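CBS domain-containing protein CBSX2, chloroplastic (Arabidopsis thaliana, PDB 3SL7) probably modulates the chloroplast thioredoxin system as a redox regulator built from a pair of CBS domains, with effects on plant development. Local coordinates at residues A[97-100]-A[101-104]; A[83-86]-A[87-91]; A[11-14]-A[15-18]. All blocks are in the same frame, centred on the assembly; numbering follows the deposited sequence.

Contact 1. Residues A[97-100]-A[101-104]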
ATOM      1  N   GLY A  97     -14.891  20.401  -6.055  1.00 50.53           N
ATOM      2  CA  GLY A  97     -16.243  20.202  -6.529  1.00 52.23           C
ATOM      3  C   GLY A  97     -16.508  18.828  -7.121  1.00 52.94           C
ATOM      4  O   GLY A  97     -17.639  18.542  -7.481  1.00 43.85           O
ATOM      5  N   LYS A  98     -15.485  17.983  -7.238  1.00 43.48           N
ATOM      6  CA  LYS A  98     -15.706  16.643  -7.784  1.00 39.97           C
ATOM      7  C   LYS A  98     -15.985  15.653  -6.665  1.00 46.60           C
ATOM      8  O   LYS A  98     -15.540  15.854  -5.531  1.00 31.74           O
ATOM      9  CB  LYS A  98     -14.519  16.178  -8.632  1.00 48.07           C
ATOM     10  CG  LYS A  98     -14.337  16.960  -9.943  1.00 53.21           C
ATOM     11  CD  LYS A  98     -13.181  16.386 -10.743  1.00 49.41           C
ATOM     12  CE  LYS A  98     -12.892  17.228 -11.980  1.00 66.20           C
ATOM     13  NZ  LYS A  98     -11.537  16.917 -12.534  1.00 79.20           N
ATOM     14  N   VAL A  99     -16.734  14.600  -6.980  1.00 34.99           N
ATOM     15  CA  VAL A  99     -17.069  13.592  -5.976  1.00 34.16           C
ATOM     16  C   VAL A  99     -16.670  12.180  -6.397  1.00 43.21           C
ATOM     17  O   VAL A  99     -16.500  11.887  -7.580  1.00 32.75           O
ATOM     18  CB  VAL A  99     -18.579  13.518  -5.615  1.00 34.84           C
ATOM     19  CG1 VAL A  99     -19.013  14.554  -4.593  1.00 44.71           C
ATOM     20  CG2 VAL A  99     -19.482  13.321  -6.828  1.00 35.93           C
ATOM     21  N   VAL A 100     -16.553  11.300  -5.411  1.00 30.80           N
ATOM     22  CA  VAL A 100     -16.168   9.916  -5.659  1.00 33.08           C
ATOM     23  C   VAL A 100     -17.100   9.242  -6.658  1.00 30.54           C
ATOM     24  O   VAL A 100     -16.641   8.562  -7.562  1.00 33.10           O
ATOM     25  CB  VAL A 100     -16.137   9.106  -4.347  1.00 30.17           C
ATOM     26  CG1 VAL A 100     -16.119   7.597  -4.646  1.00 32.24           C
ATOM     27  CG2 VAL A 100     -14.930   9.521  -3.518  1.00 26.11           C
ATOM     28  N   GLY A 101     -18.405   9.424  -6.484  1.00 28.99           N
ATOM     29  CA  GLY A 101     -19.383   8.805  -7.358  1.00 32.19           C
ATOM     30  C   GLY A 101     -19.023   8.905  -8.833  1.00 47.56           C
ATOM     31  O   GLY A 101     -19.172   7.940  -9.570  1.00 30.86           O
ATOM     32  N   ASP A 102     -18.550  10.068  -9.278  1.00 30.51           N
ATOM     33  CA  ASP A 102     -18.247  10.242 -10.694  1.00 26.51           C
ATOM     34  C   ASP A 102     -17.096   9.348 -11.152  1.00 32.65           C
ATOM     35  O   ASP A 102     -17.048   8.936 -12.311  1.00 29.43           O
ATOM     36  CB  ASP A 102     -17.937  11.721 -10.998  1.00 23.79           C
ATOM     37  CG  ASP A 102     -19.197  12.591 -10.999  1.00 24.44           C
ATOM     38  OD1 ASP A 102     -19.830  12.714  -9.939  1.00 35.30           O
ATOM     39  OD2 ASP A 102     -19.502  13.204 -12.039  1.00 94.05           O
ATOM     40  N   LEU A 103     -16.178   9.037 -10.244  1.00 25.32           N
ATOM     41  CA  LEU A 103     -14.892   8.451 -10.627  1.00 31.05           C
ATOM     42  C   LEU A 103     -14.757   6.993 -10.239  1.00 27.29           C
ATOM     43  O   LEU A 103     -13.801   6.323 -10.623  1.00 25.21           O
ATOM     44  CB  LEU A 103     -13.760   9.223  -9.968  1.00 29.24           C
ATOM     45  CG  LEU A 103     -13.765  10.736 -10.227  1.00 39.47           C
ATOM     46  CD1 LEU A 103     -12.559  11.379  -9.576  1.00 36.00           C
ATOM     47  CD2 LEU A 103     -13.782  11.013 -11.718  1.00 37.94           C
HETATM   48  N   MSE A 104     -15.706   6.515  -9.452  1.00 29.92           N
HETATM   49  CA  MSE A 104     -15.631   5.167  -8.926  1.00 36.61           C
HETATM   50  C   MSE A 104     -15.994   4.106  -9.966  1.00 37.42           C
HETATM   51  O   MSE A 104     -16.525   4.386 -11.048  1.00 24.63           O
HETATM   52  CB  MSE A 104     -16.549   5.037  -7.720  1.00 22.09           C
HETATM   53  CG  MSE A 104     -18.005   4.888  -8.106  1.00 22.97           C
HETATM   54 SE   MSE A 104     -19.165   4.667  -6.572  1.00 30.08          SE
HETATM   55  CE  MSE A 104     -20.873   4.451  -7.466  1.00 27.64           C
TER

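Contact 2. Residues A[83-86]-A[87-91]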
ATOM      1  N   LYS A  83       3.719  12.574 -12.832  1.00 46.41           N
ATOM      2  CA  LYS A  83       5.136  12.236 -12.914  1.00 57.01           C
ATOM      3  C   LYS A  83       6.036  13.311 -12.309  1.00 65.28           C
ATOM      4  O   LYS A  83       7.233  13.091 -12.106  1.00 56.84           O
ATOM      5  CB  LYS A  83       5.534  11.939 -14.361  1.00 72.37           C
ATOM      6  CG  LYS A  83       4.898  10.668 -14.924  1.00 75.85           C
ATOM      7  CD  LYS A  83       4.073  10.956 -16.173  1.00 91.87           C
ATOM      8  CE  LYS A  83       4.943  11.490 -17.302  1.00103.70           C
ATOM      9  NZ  LYS A  83       4.156  11.750 -18.540  1.00106.81           N
ATOM     10  N   THR A  84       5.457  14.472 -12.025  1.00 45.62           N
ATOM     11  CA  THR A  84       6.180  15.528 -11.338  1.00 36.32           C
ATOM     12  C   THR A  84       5.269  16.175 -10.318  1.00 40.85           C
ATOM     13  O   THR A  84       4.050  16.077 -10.423  1.00 44.23           O
ATOM     14  CB  THR A  84       6.601  16.633 -12.312  1.00 42.21           C
ATOM     15  OG1 THR A  84       5.433  17.332 -12.766  1.00 45.31           O
ATOM     16  CG2 THR A  84       7.337  16.037 -13.501  1.00 48.57           C
ATOM     17  N   PHE A  85       5.855  16.872  -9.350  1.00 32.11           N
ATOM     18  CA  PHE A  85       5.053  17.573  -8.357  1.00 26.70           C
ATOM     19  C   PHE A  85       4.155  18.634  -8.987  1.00 35.50           C
ATOM     20  O   PHE A  85       3.010  18.837  -8.565  1.00 31.98           O
ATOM     21  CB  PHE A  85       5.942  18.192  -7.277  1.00 30.50           C
ATOM     22  CG  PHE A  85       5.182  18.641  -6.068  1.00 34.27           C
ATOM     23  CD1 PHE A  85       4.686  17.707  -5.165  1.00 32.90           C
ATOM     24  CD2 PHE A  85       4.950  19.986  -5.835  1.00 38.28           C
ATOM     25  CE1 PHE A  85       3.972  18.102  -4.054  1.00 30.59           C
ATOM     26  CE2 PHE A  85       4.235  20.394  -4.721  1.00 37.02           C
ATOM     27  CZ  PHE A  85       3.747  19.449  -3.827  1.00 39.83           C
ATOM     28  N   ASN A  86       4.671  19.330  -9.994  1.00 28.04           N
ATOM     29  CA  ASN A  86       3.856  20.321 -10.676  1.00 31.42           C
ATOM     30  C   ASN A  86       2.605  19.716 -11.325  1.00 35.67           C
ATOM     31  O   ASN A  86       1.516  20.281 -11.225  1.00 34.18           O
ATOM     32  CB  ASN A  86       4.691  21.093 -11.701  1.00 41.56           C
ATOM     33  CG  ASN A  86       3.985  22.326 -12.198  1.00 68.37           C
ATOM     34  OD1 ASN A  86       3.972  23.359 -11.528  1.00 83.44           O
ATOM     35  ND2 ASN A  86       3.382  22.225 -13.374  1.00 73.16           N
ATOM     36  N   GLU A  87       2.758  18.561 -11.972  1.00 41.35           N
ATOM     37  CA  GLU A  87       1.619  17.868 -12.578  1.00 41.49           C
ATOM     38  C   GLU A  87       0.631  17.448 -11.502  1.00 35.60           C
ATOM     39  O   GLU A  87      -0.579  17.548 -11.678  1.00 41.04           O
ATOM     40  CB  GLU A  87       2.079  16.636 -13.348  1.00 41.40           C
ATOM     41  CG  GLU A  87       2.950  16.921 -14.553  1.00 61.17           C
ATOM     42  CD  GLU A  87       3.365  15.650 -15.259  1.00 63.87           C
ATOM     43  OE1 GLU A  87       3.096  14.567 -14.710  1.00 41.90           O
ATOM     44  OE2 GLU A  87       3.955  15.728 -16.354  1.00 77.43           O
ATOM     45  N   LEU A  88       1.166  16.987 -10.381  1.00 36.80           N
ATOM     46  CA  LEU A  88       0.345  16.579  -9.251  1.00 38.81           C
ATOM     47  C   LEU A  88      -0.474  17.749  -8.722  1.00 45.75           C
ATOM     48  O   LEU A  88      -1.676  17.617  -8.478  1.00 39.68           O
ATOM     49  CB  LEU A  88       1.222  16.012  -8.138  1.00 29.26           C
ATOM     50  CG  LEU A  88       0.469  15.643  -6.861  1.00 30.05           C
ATOM     51  CD1 LEU A  88      -0.603  14.591  -7.161  1.00 31.95           C
ATOM     52  CD2 LEU A  88       1.441  15.130  -5.815  1.00 29.59           C
ATOM     53  N   GLN A  89       0.172  18.897  -8.544  1.00 37.83           N
ATOM     54  CA  GLN A  89      -0.538  20.083  -8.075  1.00 34.72           C
ATOM     55  C   GLN A  89      -1.632  20.499  -9.052  1.00 41.21           C
ATOM     56  O   GLN A  89      -2.705  20.947  -8.642  1.00 43.36           O
ATOM     57  CB  GLN A  89       0.417  21.247  -7.840  1.00 35.70           C
ATOM     58  CG  GLN A  89       1.381  21.041  -6.683  1.00 34.73           C
ATOM     59  CD  GLN A  89       2.078  22.336  -6.292  1.00 42.45           C
ATOM     60  OE1 GLN A  89       3.027  22.768  -6.949  1.00 38.12           O
ATOM     61  NE2 GLN A  89       1.599  22.968  -5.225  1.00 34.97           N
ATOM     62  N   LYS A  90      -1.360  20.356 -10.346  1.00 40.56           N
ATOM     63  CA  LYS A  90      -2.384  20.631 -11.349  1.00 37.75           C
ATOM     64  C   LYS A  90      -3.591  19.733 -11.118  1.00 53.48           C
ATOM     65  O   LYS A  90      -4.729  20.195 -11.138  1.00 50.03           O
ATOM     66  CB  LYS A  90      -1.848  20.420 -12.759  1.00 50.71           C
ATOM     67  CG  LYS A  90      -0.889  21.508 -13.228  1.00 76.80           C
ATOM     68  CD  LYS A  90      -0.741  21.497 -14.743  1.00 88.85           C
ATOM     69  CE  LYS A  90       0.226  22.569 -15.224  1.00 98.88           C
ATOM     70  NZ  LYS A  90       1.625  22.066 -15.280  1.00106.96           N
ATOM     71  N   LEU A  91      -3.340  18.446 -10.899  1.00 47.76           N
ATOM     72  CA  LEU A  91      -4.415  17.489 -10.661  1.00 39.04           C
ATOM     73  C   LEU A  91      -5.165  17.866  -9.399  1.00 44.02           C
ATOM     74  O   LEU A  91      -6.394  17.952  -9.393  1.00 50.38           O
ATOM     75  CB  LEU A  91      -3.855  16.065 -10.546  1.00 38.65           C
ATOM     76  CG  LEU A  91      -3.273  15.464 -11.831  1.00 45.46           C
ATOM     77  CD1 LEU A  91      -2.709  14.071 -11.579  1.00 43.19           C
ATOM     78  CD2 LEU A  91      -4.318  15.427 -12.936  1.00 45.43           C
TER

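Contact 3. Residues A[11-14]-A[15-18]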
ATOM      1  N   THR A  11      -9.695  -8.867   5.846  1.00 24.02           N
ATOM      2  CA  THR A  11      -9.603  -7.694   6.682  1.00 21.15           C
ATOM      3  C   THR A  11     -10.985  -7.413   7.234  1.00 27.84           C
ATOM      4  O   THR A  11     -11.927  -7.210   6.468  1.00 38.63           O
ATOM      5  CB  THR A  11      -9.136  -6.484   5.844  1.00 21.73           C
ATOM      6  OG1 THR A  11      -7.886  -6.809   5.221  1.00 27.55           O
ATOM      7  CG2 THR A  11      -8.966  -5.253   6.715  1.00 29.70           C
ATOM      8  N   PRO A  12     -11.112  -7.394   8.566  1.00 37.30           N
ATOM      9  CA  PRO A  12     -12.375  -7.150   9.271  1.00 37.05           C
ATOM     10  C   PRO A  12     -12.957  -5.795   8.901  1.00 36.38           C
ATOM     11  O   PRO A  12     -12.216  -4.901   8.503  1.00 33.03           O
ATOM     12  CB  PRO A  12     -11.949  -7.119  10.738  1.00 43.54           C
ATOM     13  CG  PRO A  12     -10.647  -7.828  10.783  1.00 51.93           C
ATOM     14  CD  PRO A  12      -9.980  -7.534   9.494  1.00 42.98           C
ATOM     15  N   ARG A  13     -14.269  -5.656   9.044  1.00 36.65           N
ATOM     16  CA  ARG A  13     -14.969  -4.401   8.792  1.00 40.69           C
ATOM     17  C   ARG A  13     -14.323  -3.257   9.570  1.00 44.84           C
ATOM     18  O   ARG A  13     -14.190  -2.147   9.059  1.00 43.26           O
ATOM     19  CB  ARG A  13     -16.436  -4.561   9.206  1.00 46.20           C
ATOM     20  CG  ARG A  13     -17.386  -3.401   8.908  1.00 50.10           C
ATOM     21  CD  ARG A  13     -18.754  -3.746   9.512  1.00 64.09           C
ATOM     22  NE  ARG A  13     -19.808  -2.761   9.270  1.00 81.97           N
ATOM     23  CZ  ARG A  13     -20.882  -2.976   8.510  1.00 84.67           C
ATOM     24  NH1 ARG A  13     -21.053  -4.140   7.892  1.00 53.85           N
ATOM     25  NH2 ARG A  13     -21.789  -2.020   8.360  1.00101.86           N
ATOM     26  N   GLN A  14     -13.914  -3.531  10.807  1.00 43.54           N
ATOM     27  CA  GLN A  14     -13.401  -2.478  11.681  1.00 45.14           C
ATOM     28  C   GLN A  14     -12.105  -1.872  11.163  1.00 42.93           C
ATOM     29  O   GLN A  14     -11.707  -0.794  11.598  1.00 47.39           O
ATOM     30  CB  GLN A  14     -13.224  -2.974  13.124  1.00 44.36           C
ATOM     31  CG  GLN A  14     -12.326  -4.196  13.275  1.00 66.29           C
ATOM     32  CD  GLN A  14     -13.110  -5.495  13.357  1.00 83.35           C
ATOM     33  OE1 GLN A  14     -14.145  -5.659  12.706  1.00 78.51           O
ATOM     34  NE2 GLN A  14     -12.622  -6.423  14.171  1.00 95.79           N
ATOM     35  N   ASN A  15     -11.456  -2.555  10.227  1.00 37.83           N
ATOM     36  CA  ASN A  15     -10.211  -2.042   9.666  1.00 32.56           C
ATOM     37  C   ASN A  15     -10.358  -1.516   8.242  1.00 44.49           C
ATOM     38  O   ASN A  15      -9.369  -1.191   7.590  1.00 51.02           O
ATOM     39  CB  ASN A  15      -9.110  -3.098   9.765  1.00 43.36           C
ATOM     40  CG  ASN A  15      -8.864  -3.536  11.197  1.00 53.30           C
ATOM     41  OD1 ASN A  15      -8.858  -4.726  11.509  1.00 60.57           O
ATOM     42  ND2 ASN A  15      -8.677  -2.567  12.083  1.00 67.47           N
ATOM     43  N   LEU A  16     -11.595  -1.424   7.765  1.00 35.63           N
ATOM     44  CA  LEU A  16     -11.848  -0.882   6.434  1.00 36.88           C
ATOM     45  C   LEU A  16     -11.775   0.630   6.458  1.00 43.28           C
ATOM     46  O   LEU A  16     -12.003   1.261   7.494  1.00 40.67           O
ATOM     47  CB  LEU A  16     -13.226  -1.289   5.902  1.00 30.38           C
ATOM     48  CG  LEU A  16     -13.460  -2.796   5.828  1.00 36.63           C
ATOM     49  CD1 LEU A  16     -14.854  -3.211   5.334  1.00 44.78           C
ATOM     50  CD2 LEU A  16     -12.319  -3.570   5.189  1.00 29.72           C
ATOM     51  N   HIS A  17     -11.451   1.199   5.303  1.00 31.17           N
ATOM     52  CA  HIS A  17     -11.541   2.634   5.103  1.00 38.62           C
ATOM     53  C   HIS A  17     -12.490   2.854   3.942  1.00 42.09           C
ATOM     54  O   HIS A  17     -12.204   2.456   2.813  1.00 51.44           O
ATOM     55  CB  HIS A  17     -10.153   3.193   4.820  1.00 32.35           C
ATOM     56  CG  HIS A  17      -9.102   2.627   5.721  1.00 50.32           C
ATOM     57  ND1 HIS A  17      -9.089   2.855   7.083  1.00 37.16           N
ATOM     58  CD2 HIS A  17      -8.055   1.807   5.467  1.00 45.14           C
ATOM     59  CE1 HIS A  17      -8.064   2.221   7.622  1.00 46.29           C
ATOM     60  NE2 HIS A  17      -7.421   1.574   6.663  1.00 43.19           N
ATOM     61  N   VAL A  18     -13.642   3.449   4.229  1.00 27.79           N
ATOM     62  CA  VAL A  18     -14.692   3.560   3.235  1.00 30.67           C
ATOM     63  C   VAL A  18     -14.960   5.012   2.911  1.00 36.62           C
ATOM     64  O   VAL A  18     -14.692   5.895   3.724  1.00 29.39           O
ATOM     65  CB  VAL A  18     -16.010   2.932   3.722  1.00 24.56           C
ATOM     66  CG1 VAL A  18     -15.825   1.431   4.013  1.00 38.60           C
ATOM     67  CG2 VAL A  18     -16.514   3.653   4.953  1.00 28.76           C
TER
HETATM   68  O   HOH W   1     -14.655   1.051   9.339  1.00 48.05           O
HETATM   69  O   HOH W   2     -11.281   1.789   9.837  1.00 51.99           O

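Contact 1. Residues A[97-100]-A[101-104]
A chi1 of 164° swings Val100 CG1 away from the backbone N and beside the carbonyl carbon. There it approaches Met104, modelled as selenomethionine, with Val100 CG1 4.0 Å from Met104 CB. The two side chains meet at about a right angle. In Val99 a chi1 of -82° sets CG2 between the backbone N and the carbonyl carbon. From there Val99 CG2 reaches Asp102, ending 3.2 Å from OD1. This is a tight methyl-to-carboxylate approach, made obliquely, and it carries no polar bond.

The backbone links the same residues. Asp102 N donates to Val99 O at 3.2 Å and comes from above the carbonyl plane. Leu103 N makes the straighter bond to Val100 O, 2.8 Å long, with an N-H...O angle of 150°. Met104 N adds a weak bond to the same Val100 O at 2.9 Å. Two N-H groups therefore share one carbonyl oxygen. Bonds between residues three apart, and a weak one between residues four apart, mark a short, weakly bonded helical turn that follows the loop after helix 85-93. The side chain of Leu103 folds back over the turn, its CG 4.0 Å from Val99 O.

Around this turn, Val100 is buried. It packs on Ala28 of helix 25-35, Val42 of strand 39-43 and Val53 of strand 49-54. Met104 touches the same two strand valines, and Leu103 rests on Val25. Backbone bonds from Val100 to Thr23 and from Gly101 to Pro21 tie the turn to the loop leading into helix 25-35.

Contact 2. Residues A[83-86]-A[87-91]
Thr84 is the N-cap of helix 85-93, and its OG1 accepts the backbone N-H of Glu87 at 3.0 Å. With chi1 at 69°, the hydroxyl oxygen sits between the backbone N and the carbonyl carbon, facing the first turn of the helix. Glu87 CG comes within 3.1 Å of the same OG1, so the cap is closely packed. The Thr84 and Glu87 side chains meet at about a right angle.

Beyond CG the Glu87 side chain is extended and runs back past the cap. Its OE1 accepts from Lys83 N at 2.8 Å. The donor arrives on the anti side, somewhat out of the carboxylate plane. The carboxylate thus holds the backbone just ahead of the N-cap. An acid near a helix N-terminus would probably also be favoured by the helix dipole. Lys83 NZ is 4.5 Å from Glu87 OE2, too far for a salt bridge, but the opposite charges should still attract.

Phe85 has CG anti to the backbone N (chi1 -166°), and its ring reaches along the helix to Gln89. Phe85 CE2 lies 3.3 Å from Gln89 CD, with ring and amide planes 36° apart. At the opposite end of the ring, Phe85 CD1 meets Leu88 CD2 obliquely at 4.2 Å. Gln89 N also donates to Phe85 O at 2.8 Å, so Phe85 and Gln89 are joined by backbone and side chain alike.

Leu88 and Leu91 pack on Trp82, and Leu91 also on Leu59. The second subunit also packs here: Phe85 and Leu88 touch its Val150, and Gln89 its Ile157, both on helix 147-159 of the second subunit.

Contact 3. Residues A[11-14]-A[15-18]
A tight 3-10 turn follows strand 11-12 in the first CBS domain, and Leu16 folds back over it onto Pro12 and Arg13. Two bonds form the turn. Asn15 N donates to Pro12 O at 3.0 Å, and Leu16 N to Arg13 O, also at 3.0 Å. Both donors lie above the carbonyl planes.

Leu16 CG stands anti to its carbonyl carbon (chi1 -58°), which brings the branched end over the turn. CD1 lies 3.7 Å from Arg13 CA, and CD2 is 3.6 Å from Pro12 O. CD2 also meets Thr11 CG2 at 4.1 Å. Asn15 CB touches that same threonine methyl at 3.7 Å, while Asn15 OD1 lies 3.6 Å from Pro12 CD. Leu16 also packs on Leu141 and Ile144 of strand 141-146. An alanine at Leu16 would keep CB but lose CG and both methyls, and would probably open a gap between the turn and these two strand residues.

A water sits within reach of both Arg13 O and Leu16 O. Thr11 OG1 bonds Asn149, and Arg13 makes a cation-pi contact with Trp47. Strand 11-12 runs antiparallel beside strand 141-146.

Overall arrangement
The contacts follow one another along the chain in the order 3, 2, 1, and none touches another. Contacts 1 and 2 have centres about 19 Å apart, with nearest atoms about 6 Å apart; their helices, 85-93 and 100-103, are consecutive in the chain. Contact 3 is about 21 Å from contact 1 and about 30 Å from contact 2, centre to centre. Contact 1 lies by the sheet of strands 39-43, 49-54 and 105-106, and contact 3 on the sheet that holds strand 141-146. Contact 2 packs against the second subunit, which contact 1 does not touch. An acetate, probably from the crystallisation liquor, lies about 5 Å from the Thr11 side chain in contact 3.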